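Local atomic coordinates of alpha-fucosidase GH29 (Fusarium graminearum, PDB entry 4PSR), a protein that hydrolyses alpha-L-fucosides as a family 29 glycoside hydrolase, probably releasing alpha-1,6-linked fucose from the reducing-end N-acetylglucosamine of glycoproteins. Residues L416-L421 and V429-L434; K446-L451 and L471-P476; G101-E106 and L149-L154; N77-A82 and N138-V143. All blocks are in the same frame, centred on the assembly; numbering follows the deposited sequence. Where two conformers were deposited one is given.

How the interactions relate
Interactions 1 and 2 lie in the C-terminal beta domain, with centres about 9 Å apart. Both are buried and wholly apolar, and both join the same two sheets. Strands 428-431 and 471-474 are neighbours in one of them, with Val429 O close to Ile473 N at 2.8 Å. Interactions 3 and 4 belong to the catalytic barrel domain. Interaction 3 joins the starts of two barrel helices, and interaction 4 fixes a loop against a short helix. Their aromatic rings meet aliphatic groups, and each contact reaches the surface at one residue, Leu154 and Lys80. Segments 138-143 and 149-154 touch, with Leu149 N 2.9 Å from Pro142 O.

Interaction 1 (L416-L421 and V429-L434); sequences LYVTVL and VSVKNL
Leu434 N donates to Val431 O at 3.1 Å. This bond closes the short 3-10 turn at 432-433. Val431 and Leu434, at the two ends of this bond, both meet strand 415-420. The contact itself is apolar. Leu416 and Leu434 reach toward each other tip to tip, with Leu416 CD2 4.0 Å from Leu434 CD1. Leu416 puts CG anti to its backbone N (chi1 -175°), while Leu434 holds CG beside the backbone N (chi1 -66°). Val418 and Val431 also meet end to end. Val418 CG1, the branch beside its carbonyl carbon, lies 4.2 Å from Val431 CG2, the branch beside its backbone N. Val420 CG1 stands 4.4 Å from Val429 CG2, but Val420 has two deposited conformers, so this pair is less certain.

Strand 415-420 sits in the six-stranded antiparallel sheet, and strand 428-431 belongs to the three-stranded one. The two sheets pack as a beta sandwich. From the larger sheet, Phe407 touches Val431 and Leu489 touches Leu434. On the other side of strand 428-431, Ser430 OG bonds to Asp472 OD1. The contacts are methyl to methyl and non-directional, so burial of apolar surface probably holds the sheets together here.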
loop_
_atom_site.group_PDB
_atom_site.type_symbol
_atom_site.label_atom_id
_atom_site.label_comp_id
_atom_site.label_asym_id
_atom_site.label_seq_id
_atom_site.Cartn_x
_atom_site.Cartn_y
_atom_site.Cartn_z
ATOM N N LEU A 416 11.641 -7.882 19.689
ATOM C CA LEU A 416 11.036 -6.594 19.336
ATOM C C LEU A 416 12.106 -5.720 18.730
ATOM O O LEU A 416 13.165 -5.495 19.330
ATOM C CB LEU A 416 10.461 -5.929 20.584
ATOM C CG LEU A 416 9.680 -4.608 20.433
ATOM C CD1 LEU A 416 8.352 -4.806 19.648
ATOM C CD2 LEU A 416 9.440 -3.962 21.797
ATOM N N TYR A 417 11.837 -5.214 17.528
ATOM C CA TYR A 417 12.693 -4.237 16.869
ATOM C C TYR A 417 12.150 -2.849 17.153
ATOM O O TYR A 417 10.954 -2.587 16.947
ATOM C CB TYR A 417 12.749 -4.488 15.360
ATOM C CG TYR A 417 13.329 -5.846 15.020
ATOM C CD1 TYR A 417 14.706 -6.051 15.037
ATOM C CD2 TYR A 417 12.504 -6.932 14.751
ATOM C CE1 TYR A 417 15.238 -7.277 14.771
ATOM C CE2 TYR A 417 13.047 -8.181 14.505
ATOM C CZ TYR A 417 14.403 -8.340 14.496
ATOM O OH TYR A 417 14.947 -9.602 14.254
ATOM N N VAL A 418 13.012 -1.997 17.672
ATOM C CA VAL A 418 12.699 -0.618 17.999
ATOM C C VAL A 418 13.508 0.255 17.078
ATOM O O VAL A 418 14.733 0.388 17.232
ATOM C CB VAL A 418 13.062 -0.290 19.442
ATOM C CG1 VAL A 418 12.757 1.189 19.736
ATOM C CG2 VAL A 418 12.324 -1.221 20.394
ATOM N N THR A 419 12.837 0.839 16.099
ATOM C CA THR A 419 13.515 1.605 15.076
ATOM C C THR A 419 13.322 3.088 15.353
ATOM O O THR A 419 12.200 3.568 15.415
ATOM C CB THR A 419 13.030 1.235 13.631
ATOM O OG1 THR A 419 13.331 -0.141 13.349
ATOM C CG2 THR A 419 13.733 2.068 12.603
ATOM N N VAL A 420 14.431 3.798 15.556
ATOM C CA VAL A 420 14.418 5.213 15.922
ATOM C C VAL A 420 14.753 6.030 14.676
ATOM O O VAL A 420 15.658 5.695 13.927
ATOM C CB VAL A 420 15.365 5.524 17.137
ATOM C CG1 VAL A 420 16.835 5.264 16.803
ATOM C CG2 VAL A 420 15.161 6.939 17.671
ATOM N N LEU A 421 13.987 7.103 14.439
ATOM C CA LEU A 421 14.012 7.808 13.164
ATOM C C LEU A 421 15.037 8.946 13.070
ATOM O O LEU A 421 14.940 9.802 12.184
ATOM C CB LEU A 421 12.595 8.287 12.834
ATOM C CG LEU A 421 11.490 7.208 12.830
ATOM C CD1 LEU A 421 10.155 7.741 12.302
ATOM C CD2 LEU A 421 11.874 5.954 12.017
ATOM N N VAL A 429 17.570 6.388 23.951
ATOM C CA VAL A 429 16.271 6.016 23.396
ATOM C C VAL A 429 15.388 5.594 24.572
ATOM O O VAL A 429 15.736 4.663 25.297
ATOM C CB VAL A 429 16.396 4.871 22.381
ATOM C CG1 VAL A 429 15.019 4.502 21.854
ATOM C CG2 VAL A 429 17.309 5.247 21.211
ATOM N N SER A 430 14.265 6.284 24.774
ATOM C CA SER A 430 13.329 5.962 25.851
ATOM C C SER A 430 12.058 5.362 25.267
ATOM O O SER A 430 11.335 6.038 24.527
ATOM C CB SER A 430 12.987 7.197 26.677
ATOM O OG SER A 430 14.158 7.653 27.345
ATOM N N VAL A 431 11.807 4.093 25.582
ATOM C CA VAL A 431 10.649 3.362 25.069
ATOM C C VAL A 431 9.548 3.398 26.117
ATOM O O VAL A 431 9.565 2.618 27.078
ATOM C CB VAL A 431 11.026 1.904 24.695
ATOM C CG1 VAL A 431 9.867 1.210 24.003
ATOM C CG2 VAL A 431 12.294 1.878 23.823
ATOM N N LYS A 432 8.576 4.289 25.944
ATOM C CA LYS A 432 7.542 4.456 26.955
ATOM C C LYS A 432 6.751 3.190 27.224
ATOM O O LYS A 432 6.353 2.917 28.363
ATOM C CB LYS A 432 6.591 5.578 26.575
ATOM C CG LYS A 432 7.262 6.938 26.549
ATOM C CD LYS A 432 6.260 8.034 26.141
ATOM C CE LYS A 432 6.813 9.434 26.380
ATOM N NZ LYS A 432 7.044 9.702 27.829
ATOM N N ASN A 433 6.482 2.416 26.175
ATOM C CA ASN A 433 5.663 1.234 26.328
ATOM C C ASN A 433 6.358 0.037 26.947
ATOM O O ASN A 433 5.760 -1.022 27.060
ATOM C CB ASN A 433 4.965 0.875 24.997
ATOM C CG ASN A 433 3.833 1.817 24.692
ATOM O OD1 ASN A 433 2.793 1.782 25.341
ATOM N ND2 ASN A 433 4.048 2.703 23.740
ATOM N N LEU A 434 7.612 0.218 27.372
ATOM C CA LEU A 434 8.315 -0.803 28.142
ATOM C C LEU A 434 8.753 -0.265 29.510
ATOM O O LEU A 434 9.570 -0.906 30.181
ATOM C CB LEU A 434 9.508 -1.348 27.355
ATOM C CG LEU A 434 9.164 -2.134 26.066
ATOM C CD1 LEU A 434 10.448 -2.460 25.332
ATOM C CD2 LEU A 434 8.364 -3.394 26.372
#

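Interaction 2 (K446-L451 and L471-P476); sequences KSVELL and LDITLP
The beta sandwich of the C-terminal domain brings Val448 and Leu450 of strand 445-451 against Ile473, Leu475 and Pro476 of segment 471-476. Val448 CG1 lies 4.2 Å from Ile473 CG2. Each of these methyls is anti to its own backbone N and beside its carbonyl carbon. The two side chains cross obliquely. Their CA atoms are 8.7 Å apart, as suits two sheets that face each other through side chains and share no backbone bonds here. The end-to-end directions of 448-450 and 473-476 differ by 45°.

Strand 445-451 runs between strands 485-491 and 458-460 of the six-stranded sheet. It enters through a classic beta bulge, in which Lys446 and Ser447 both face Thr490. Lys446 NZ makes a salt bridge to Asp492. Strand 471-474 belongs to the smaller sheet and ends at Thr474, after which Leu475 and Pro476 continue the contact, both against Leu450.

Leu450 has CG anti to its backbone N (chi1 -169°). This sends CG toward segment 471-476, and the branch at CG then gives each methyl its own neighbour. Leu450 CD2 touches Pro476 CG at 3.9 Å, and Leu450 CB comes to 4.1 Å from Pro476 CG. Leu450 CD1 lies 4.4 Å from Leu475 CD2, whose side chain bends in toward it. Val461 touches both Val448 and Ile473, and Trp464 also packs on Val448. Pro476 additionally rests on Val459 of the edge strand 458-460.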
loop_
_atom_site.group_PDB
_atom_site.type_symbol
_atom_site.label_atom_id
_atom_site.label_comp_id
_atom_site.label_asym_id
_atom_site.label_seq_id
_atom_site.Cartn_x
_atom_site.Cartn_y
_atom_site.Cartn_z
ATOM N N LYS A 446 16.695 -10.347 27.671
ATOM C CA LYS A 446 17.995 -11.018 27.621
ATOM C C LYS A 446 19.121 -10.240 26.990
ATOM O O LYS A 446 20.280 -10.388 27.378
ATOM C CB LYS A 446 17.903 -12.258 26.759
ATOM C CG LYS A 446 17.233 -13.443 27.372
ATOM C CD LYS A 446 17.852 -14.708 26.810
ATOM C CE LYS A 446 18.127 -14.672 25.286
ATOM N NZ LYS A 446 17.577 -15.881 24.632
ATOM N N SER A 447 18.809 -9.493 25.934
ATOM C CA SER A 447 19.825 -8.743 25.233
ATOM C C SER A 447 19.183 -7.559 24.531
ATOM O O SER A 447 18.017 -7.619 24.119
ATOM C CB SER A 447 20.577 -9.608 24.216
ATOM O OG SER A 447 19.714 -10.202 23.267
ATOM N N VAL A 448 19.948 -6.483 24.434
ATOM C CA VAL A 448 19.580 -5.290 23.688
ATOM C C VAL A 448 20.782 -5.003 22.797
ATOM O O VAL A 448 21.904 -4.861 23.286
ATOM C CB VAL A 448 19.316 -4.094 24.637
ATOM C CG1 VAL A 448 18.982 -2.826 23.829
ATOM C CG2 VAL A 448 18.235 -4.432 25.665
ATOM N N GLU A 449 20.575 -4.919 21.489
ATOM C CA GLU A 449 21.654 -4.792 20.526
ATOM C C GLU A 449 21.295 -3.734 19.494
ATOM O O GLU A 449 20.134 -3.609 19.098
ATOM C CB GLU A 449 21.878 -6.103 19.782
ATOM C CG GLU A 449 22.143 -7.310 20.682
ATOM C CD GLU A 449 22.141 -8.601 19.896
ATOM O OE1 GLU A 449 21.054 -9.049 19.452
ATOM O OE2 GLU A 449 23.234 -9.171 19.714
ATOM N N LEU A 450 22.281 -2.971 19.071
ATOM C CA LEU A 450 22.153 -2.046 17.949
ATOM C C LEU A 450 22.613 -2.698 16.661
ATOM O O LEU A 450 23.734 -3.224 16.571
ATOM C CB LEU A 450 22.986 -0.786 18.184
ATOM C CG LEU A 450 22.761 0.385 17.219
ATOM C CD1 LEU A 450 21.353 0.958 17.366
ATOM C CD2 LEU A 450 23.789 1.497 17.447
ATOM N N LEU A 451 21.780 -2.680 15.624
ATOM C CA LEU A 451 22.171 -3.226 14.344
ATOM C C LEU A 451 23.269 -2.353 13.755
ATOM O O LEU A 451 23.195 -1.131 13.803
ATOM C CB LEU A 451 20.969 -3.313 13.397
ATOM C CG LEU A 451 20.185 -4.611 13.484
ATOM C CD1 LEU A 451 19.541 -4.753 14.835
ATOM C CD2 LEU A 451 19.151 -4.654 12.378
ATOM N N LEU A 471 11.501 2.406 29.331
ATOM C CA LEU A 471 12.794 1.742 29.259
ATOM C C LEU A 471 13.782 2.712 28.621
ATOM O O LEU A 471 13.670 3.054 27.436
ATOM C CB LEU A 471 12.729 0.441 28.455
ATOM C CG LEU A 471 14.029 -0.257 28.055
ATOM C CD1 LEU A 471 14.897 -0.575 29.283
ATOM C CD2 LEU A 471 13.787 -1.546 27.261
ATOM N N ASP A 472 14.755 3.151 29.417
ATOM C CA ASP A 472 15.726 4.146 29.004
ATOM C C ASP A 472 17.026 3.471 28.595
ATOM O O ASP A 472 17.761 2.962 29.441
ATOM C CB ASP A 472 15.954 5.138 30.153
ATOM C CG ASP A 472 14.701 5.904 30.511
ATOM O OD1 ASP A 472 14.066 6.469 29.593
ATOM O OD2 ASP A 472 14.329 5.939 31.704
ATOM N N ILE A 473 17.306 3.474 27.295
ATOM C CA ILE A 473 18.418 2.752 26.699
ATOM C C ILE A 473 19.543 3.719 26.308
ATOM O O ILE A 473 19.332 4.657 25.540
ATOM C CB ILE A 473 17.952 2.000 25.436
ATOM C CG1 ILE A 473 16.803 1.042 25.785
ATOM C CG2 ILE A 473 19.106 1.260 24.790
ATOM C CD1 ILE A 473 16.129 0.357 24.556
ATOM N N THR A 474 20.746 3.469 26.817
ATOM C CA THR A 474 21.926 4.252 26.448
ATOM C C THR A 474 22.633 3.626 25.261
ATOM O O THR A 474 23.051 2.473 25.304
ATOM C CB THR A 474 22.897 4.333 27.626
ATOM O OG1 THR A 474 22.251 5.027 28.696
ATOM C CG2 THR A 474 24.163 5.082 27.241
ATOM N N LEU A 475 22.770 4.386 24.184
ATOM C CA LEU A 475 23.303 3.827 22.951
ATOM C C LEU A 475 24.820 3.667 22.994
ATOM O O LEU A 475 25.502 4.464 23.642
ATOM C CB LEU A 475 22.918 4.716 21.767
ATOM C CG LEU A 475 21.411 4.796 21.475
ATOM C CD1 LEU A 475 21.161 5.860 20.422
ATOM C CD2 LEU A 475 20.890 3.448 21.003
ATOM N N PRO A 476 25.344 2.657 22.275
ATOM C CA PRO A 476 26.791 2.547 22.050
ATOM C C PRO A 476 27.226 3.568 21.014
ATOM O O PRO A 476 26.442 4.447 20.613
ATOM C CB PRO A 476 26.959 1.110 21.530
ATOM C CG PRO A 476 25.652 0.826 20.803
ATOM C CD PRO A 476 24.604 1.556 21.627
#

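Interaction 3 (G101-E106 and L149-L154)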
loop_
_atom_site.group_PDB
_atom_site.type_symbol
_atom_site.label_atom_id
_atom_site.label_comp_id
_atom_site.label_asym_id
_atom_site.label_seq_id
_atom_site.Cartn_x
_atom_site.Cartn_y
_atom_site.Cartn_z
ATOM N N GLY A 101 17.479 3.877 -28.878
ATOM C CA GLY A 101 16.668 4.816 -28.112
ATOM C C GLY A 101 17.090 4.977 -26.657
ATOM O O GLY A 101 18.193 4.580 -26.256
ATOM N N GLU A 102 16.199 5.572 -25.861
ATOM C CA GLU A 102 16.485 5.941 -24.476
ATOM C C GLU A 102 15.751 5.058 -23.467
ATOM O O GLU A 102 16.048 5.120 -22.276
ATOM C CB GLU A 102 16.047 7.387 -24.217
ATOM C CG GLU A 102 16.675 8.431 -25.135
ATOM C CD GLU A 102 18.081 8.799 -24.725
ATOM O OE1 GLU A 102 18.305 9.975 -24.366
ATOM O OE2 GLU A 102 18.962 7.915 -24.767
ATOM N N PHE A 103 14.805 4.249 -23.927
ATOM C CA PHE A 103 14.024 3.405 -23.034
ATOM C C PHE A 103 14.801 2.117 -22.709
ATOM O O PHE A 103 14.985 1.257 -23.575
ATOM C CB PHE A 103 12.649 3.126 -23.670
ATOM C CG PHE A 103 11.796 2.121 -22.922
ATOM C CD1 PHE A 103 11.631 2.187 -21.550
ATOM C CD2 PHE A 103 11.106 1.147 -23.619
ATOM C CE1 PHE A 103 10.824 1.245 -20.916
ATOM C CE2 PHE A 103 10.316 0.236 -22.979
ATOM C CZ PHE A 103 10.166 0.280 -21.632
ATOM N N ASP A 104 15.215 1.986 -21.453
ATOM C CA ASP A 104 16.044 0.863 -21.012
ATOM C C ASP A 104 15.327 0.130 -19.872
ATOM O O ASP A 104 15.629 0.327 -18.696
ATOM C CB ASP A 104 17.397 1.374 -20.539
ATOM C CG ASP A 104 18.428 0.262 -20.330
ATOM O OD1 ASP A 104 18.072 -0.934 -20.250
ATOM O OD2 ASP A 104 19.623 0.642 -20.188
ATOM N N PRO A 105 14.323 -0.687 -20.218
ATOM C CA PRO A 105 13.565 -1.323 -19.144
ATOM C C PRO A 105 14.418 -2.248 -18.258
ATOM O O PRO A 105 14.167 -2.338 -17.062
ATOM C CB PRO A 105 12.467 -2.083 -19.890
ATOM C CG PRO A 105 12.980 -2.253 -21.254
ATOM C CD PRO A 105 13.779 -1.024 -21.542
ATOM N N GLU A 106 15.425 -2.922 -18.806
ATOM C CA GLU A 106 16.268 -3.775 -17.970
ATOM C C GLU A 106 16.994 -2.965 -16.896
ATOM O O GLU A 106 17.014 -3.363 -15.730
ATOM C CB GLU A 106 17.263 -4.573 -18.798
ATOM C CG GLU A 106 17.966 -5.569 -17.925
ATOM C CD GLU A 106 18.455 -6.771 -18.676
ATOM O OE1 GLU A 106 18.435 -6.745 -19.929
ATOM O OE2 GLU A 106 18.855 -7.738 -17.996
ATOM N N LEU A 149 5.423 -2.333 -29.110
ATOM C CA LEU A 149 5.976 -3.154 -28.030
ATOM C C LEU A 149 4.882 -3.537 -27.063
ATOM O O LEU A 149 4.003 -2.710 -26.723
ATOM C CB LEU A 149 7.040 -2.398 -27.228
ATOM C CG LEU A 149 8.304 -2.040 -28.007
ATOM C CD1 LEU A 149 9.153 -1.110 -27.190
ATOM C CD2 LEU A 149 9.059 -3.312 -28.387
ATOM N N ASP A 150 4.915 -4.786 -26.623
ATOM C CA ASP A 150 4.047 -5.253 -25.550
ATOM C C ASP A 150 4.729 -4.854 -24.237
ATOM O O ASP A 150 5.556 -5.608 -23.684
ATOM C CB ASP A 150 3.820 -6.759 -25.661
ATOM C CG ASP A 150 2.846 -7.302 -24.615
ATOM O OD1 ASP A 150 2.673 -6.647 -23.583
ATOM O OD2 ASP A 150 2.305 -8.402 -24.843
ATOM N N LEU A 151 4.462 -3.629 -23.780
ATOM C CA LEU A 151 5.163 -3.066 -22.629
ATOM C C LEU A 151 4.942 -3.888 -21.386
ATOM O O LEU A 151 5.895 -4.157 -20.648
ATOM C CB LEU A 151 4.773 -1.598 -22.406
ATOM C CG LEU A 151 5.093 -0.689 -23.591
ATOM C CD1 LEU A 151 4.487 0.695 -23.331
ATOM C CD2 LEU A 151 6.588 -0.596 -23.837
ATOM N N VAL A 152 3.702 -4.303 -21.155
ATOM C CA VAL A 152 3.396 -5.077 -19.951
ATOM C C VAL A 152 4.155 -6.422 -19.929
ATOM O O VAL A 152 4.681 -6.796 -18.896
ATOM C CB VAL A 152 1.876 -5.176 -19.769
ATOM C CG1 VAL A 152 1.506 -6.230 -18.776
ATOM C CG2 VAL A 152 1.320 -3.793 -19.323
ATOM N N LYS A 153 4.213 -7.119 -21.057
ATOM C CA LYS A 153 4.932 -8.394 -21.100
ATOM C C LYS A 153 6.439 -8.192 -20.907
ATOM O O LYS A 153 7.065 -8.967 -20.186
ATOM C CB LYS A 153 4.618 -9.161 -22.382
ATOM C CG LYS A 153 5.086 -10.615 -22.395
ATOM C CD LYS A 153 4.325 -11.534 -21.432
ATOM C CE LYS A 153 4.661 -12.986 -21.742
ATOM N NZ LYS A 153 4.202 -13.964 -20.737
ATOM N N LEU A 154 6.997 -7.143 -21.512
ATOM C CA LEU A 154 8.421 -6.798 -21.347
ATOM C C LEU A 154 8.716 -6.571 -19.847
ATOM O O LEU A 154 9.690 -7.104 -19.291
ATOM C CB LEU A 154 8.686 -5.481 -22.104
ATOM C CG LEU A 154 9.894 -5.024 -22.906
ATOM C CD1 LEU A 154 10.693 -6.128 -23.541
ATOM C CD2 LEU A 154 9.327 -4.107 -23.987
#
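The Phe103 ring has Pro105 CD over the centre of one face, 3.6 Å above the plane, and meets Leu151 obliquely at its CE2 corner. Phe103 CE2 is 3.9 Å from Leu151 CD2. The Phe103 ring also meets the ring of Trp35, with the planes about 40° apart. Phe103 has CG anti to its backbone N (chi1 173°), and this sends the ring out toward helix 151-161. The proline that covers the ring makes its own contact with that helix. Pro105 CG lies 4.5 Å from Leu154 CG. Leu154 is partly exposed.

Helices 105-114 and 151-161 come just before barrel strands 119-125 and 165-170. The contact joins the start of helix 105-114, and the residue just before its cap, to the first turn of helix 151-161. In a beta/alpha barrel such helix starts lie at the C-terminal end of the strands. An aspartate caps each start. Asp104 OD1 accepts from Ala107 N. Asp150 OD1 accepts from Lys153 N at 3.0 Å, with the donor well above the carboxylate plane and an N-H...O angle of 163°. Asp150 OD2 also accepts from His217 NE2, so both oxygens of this carboxylate have a partner. Leu154 N donates to Asp150 O at 3.0 Å and belongs to the first turn of the helix.

The contacts across the two segments are apolar. Each cap takes up one backbone N-H at its helix start, while Phe103, Pro105, Leu151 and Leu154 make the contact between them.

Interaction 4 (N77-A82 and N138-V143)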
loop_
_atom_site.group_PDB
_atom_site.type_symbol
_atom_site.label_atom_id
_atom_site.label_comp_id
_atom_site.label_asym_id
_atom_site.label_seq_id
_atom_site.Cartn_x
_atom_site.Cartn_y
_atom_site.Cartn_z
ATOM N N ASN A 77 -4.947 11.309 -30.324
ATOM C CA ASN A 77 -3.752 11.701 -31.079
ATOM C C ASN A 77 -2.425 11.393 -30.354
ATOM O O ASN A 77 -1.381 11.246 -31.008
ATOM C CB ASN A 77 -3.766 13.199 -31.416
ATOM C CG ASN A 77 -4.703 13.564 -32.552
ATOM O OD1 ASN A 77 -5.443 12.736 -33.091
ATOM N ND2 ASN A 77 -4.683 14.844 -32.914
ATOM N N PHE A 78 -2.409 11.384 -29.014
ATOM C CA PHE A 78 -1.181 11.014 -28.304
ATOM C C PHE A 78 -0.800 9.549 -28.569
ATOM O O PHE A 78 0.387 9.196 -28.553
ATOM C CB PHE A 78 -1.308 11.243 -26.797
ATOM C CG PHE A 78 -1.351 12.698 -26.380
ATOM C CD1 PHE A 78 -0.245 13.515 -26.478
ATOM C CD2 PHE A 78 -2.507 13.221 -25.845
ATOM C CE1 PHE A 78 -0.309 14.850 -26.050
ATOM C CE2 PHE A 78 -2.564 14.530 -25.410
ATOM C CZ PHE A 78 -1.477 15.338 -25.524
ATOM N N ILE A 79 -1.801 8.714 -28.808
ATOM C CA ILE A 79 -1.610 7.288 -29.057
ATOM C C ILE A 79 -1.307 7.034 -30.535
ATOM O O ILE A 79 -0.357 6.309 -30.866
ATOM C CB ILE A 79 -2.871 6.503 -28.624
ATOM C CG1 ILE A 79 -3.023 6.610 -27.094
ATOM C CG2 ILE A 79 -2.808 5.032 -29.099
ATOM C CD1 ILE A 79 -4.377 6.250 -26.567
ATOM N N LYS A 80 -2.075 7.655 -31.424
ATOM C CA LYS A 80 -1.907 7.415 -32.870
ATOM C C LYS A 80 -0.883 8.336 -33.532
ATOM O O LYS A 80 -0.390 8.040 -34.637
ATOM C CB LYS A 80 -3.264 7.501 -33.574
ATOM C CG LYS A 80 -4.131 6.296 -33.253
ATOM C CD LYS A 80 -5.463 6.299 -33.991
ATOM C CE LYS A 80 -6.141 4.948 -33.822
ATOM N NZ LYS A 80 -7.407 4.876 -34.627
ATOM N N GLY A 81 -0.523 9.414 -32.833
ATOM C CA GLY A 81 0.471 10.360 -33.307
ATOM C C GLY A 81 -0.117 11.516 -34.111
ATOM O O GLY A 81 -1.047 11.353 -34.927
ATOM N N ALA A 82 0.409 12.718 -33.871
ATOM C CA ALA A 82 0.001 13.908 -34.634
ATOM C C ALA A 82 0.998 15.034 -34.432
ATOM O O ALA A 82 1.797 15.000 -33.508
ATOM C CB ALA A 82 -1.404 14.385 -34.215
ATOM N N ASN A 138 -8.956 -5.070 -26.745
ATOM C CA ASN A 138 -8.823 -3.618 -26.851
ATOM C C ASN A 138 -7.710 -3.259 -27.829
ATOM O O ASN A 138 -6.527 -3.413 -27.520
ATOM C CB ASN A 138 -8.554 -2.986 -25.478
ATOM C CG ASN A 138 -8.411 -1.489 -25.559
ATOM O OD1 ASN A 138 -8.831 -0.868 -26.551
ATOM N ND2 ASN A 138 -7.844 -0.888 -24.533
ATOM N N GLU A 139 -8.090 -2.764 -29.003
ATOM C CA GLU A 139 -7.139 -2.347 -30.033
ATOM C C GLU A 139 -6.281 -1.148 -29.634
ATOM O O GLU A 139 -5.223 -0.882 -30.256
ATOM C CB GLU A 139 -7.844 -2.022 -31.352
ATOM C CG GLU A 139 -8.869 -0.854 -31.306
ATOM C CD GLU A 139 -10.271 -1.252 -30.907
ATOM O OE1 GLU A 139 -10.490 -2.309 -30.281
ATOM O OE2 GLU A 139 -11.184 -0.458 -31.253
ATOM N N TRP A 140 -6.710 -0.426 -28.598
ATOM C CA TRP A 140 -5.972 0.717 -28.109
ATOM C C TRP A 140 -4.843 0.220 -27.229
ATOM O O TRP A 140 -4.977 0.121 -26.003
ATOM C CB TRP A 140 -6.913 1.689 -27.372
ATOM C CG TRP A 140 -7.942 2.276 -28.317
ATOM C CD1 TRP A 140 -9.216 1.816 -28.524
ATOM C CD2 TRP A 140 -7.768 3.399 -29.187
ATOM N NE1 TRP A 140 -9.839 2.592 -29.471
ATOM C CE2 TRP A 140 -8.980 3.561 -29.895
ATOM C CE3 TRP A 140 -6.716 4.281 -29.424
ATOM C CZ2 TRP A 140 -9.167 4.580 -30.821
ATOM C CZ3 TRP A 140 -6.902 5.294 -30.325
ATOM C CH2 TRP A 140 -8.130 5.433 -31.022
ATOM N N ASN A 141 -3.726 -0.111 -27.870
ATOM C CA ASN A 141 -2.616 -0.748 -27.162
ATOM C C ASN A 141 -1.311 -0.420 -27.890
ATOM O O ASN A 141 -1.313 -0.008 -29.073
ATOM C CB ASN A 141 -2.887 -2.263 -26.989
ATOM C CG ASN A 141 -2.705 -3.063 -28.265
ATOM O OD1 ASN A 141 -1.633 -3.048 -28.868
ATOM N ND2 ASN A 141 -3.726 -3.795 -28.658
ATOM N N PRO A 142 -0.165 -0.592 -27.215
ATOM C CA PRO A 142 1.131 -0.164 -27.736
ATOM C C PRO A 142 1.786 -1.161 -28.692
ATOM O O PRO A 142 2.881 -0.887 -29.154
ATOM C CB PRO A 142 1.969 0.022 -26.472
ATOM C CG PRO A 142 1.409 -1.002 -25.521
ATOM C CD PRO A 142 -0.089 -0.884 -25.777
ATOM N N VAL A 143 1.118 -2.261 -28.983
ATOM C CA VAL A 143 1.568 -3.171 -30.044
ATOM C C VAL A 143 0.973 -2.682 -31.368
ATOM O O VAL A 143 1.673 -2.554 -32.377
ATOM C CB VAL A 143 1.154 -4.630 -29.774
ATOM C CG1 VAL A 143 1.495 -5.543 -30.960
ATOM C CG2 VAL A 143 1.816 -5.154 -28.510
#
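Lys80 runs extended from CB past the six-membered ring of Trp140 and crosses it at about a right angle. Its first torsion holds CG beside the backbone N (chi1 -72°). Lys80 CG comes within 4.2 Å of Trp140 CZ3, and Lys80 CD is 4.1 Å from both CZ3 and CH2 of Trp140. Lys80 CE makes the closest approach, 3.5 Å from Trp140 CH2, obliquely to the ring. Lys80 NZ ends 3.7 Å from Trp140 CH2. Ile79 meets the edge of the same ring, with CG2 near the ring plane and 4.0 Å from Trp140 CE3.

Helix 76-80 ends here, and Gly81 leaves it with positive phi. Trp140 belongs to the loop between barrel strand 119-125 and helix 151-161. Two Asx turns shape that loop. Asn138 OD1 accepts from Trp140 N at 3.0 Å, with the donor above the carbonyl plane. Asn141 OD1 accepts from Val143 N in the carbonyl plane. Asn141 ND2 also donates to Asn138 O at 3.0 Å, on a lone pair and nearly in the plane of its own amide. At the five-membered ring Trp140 NE1 donates to Ser190 O. Leu194 of helix 189-195 packs on both Ile79 and Trp140.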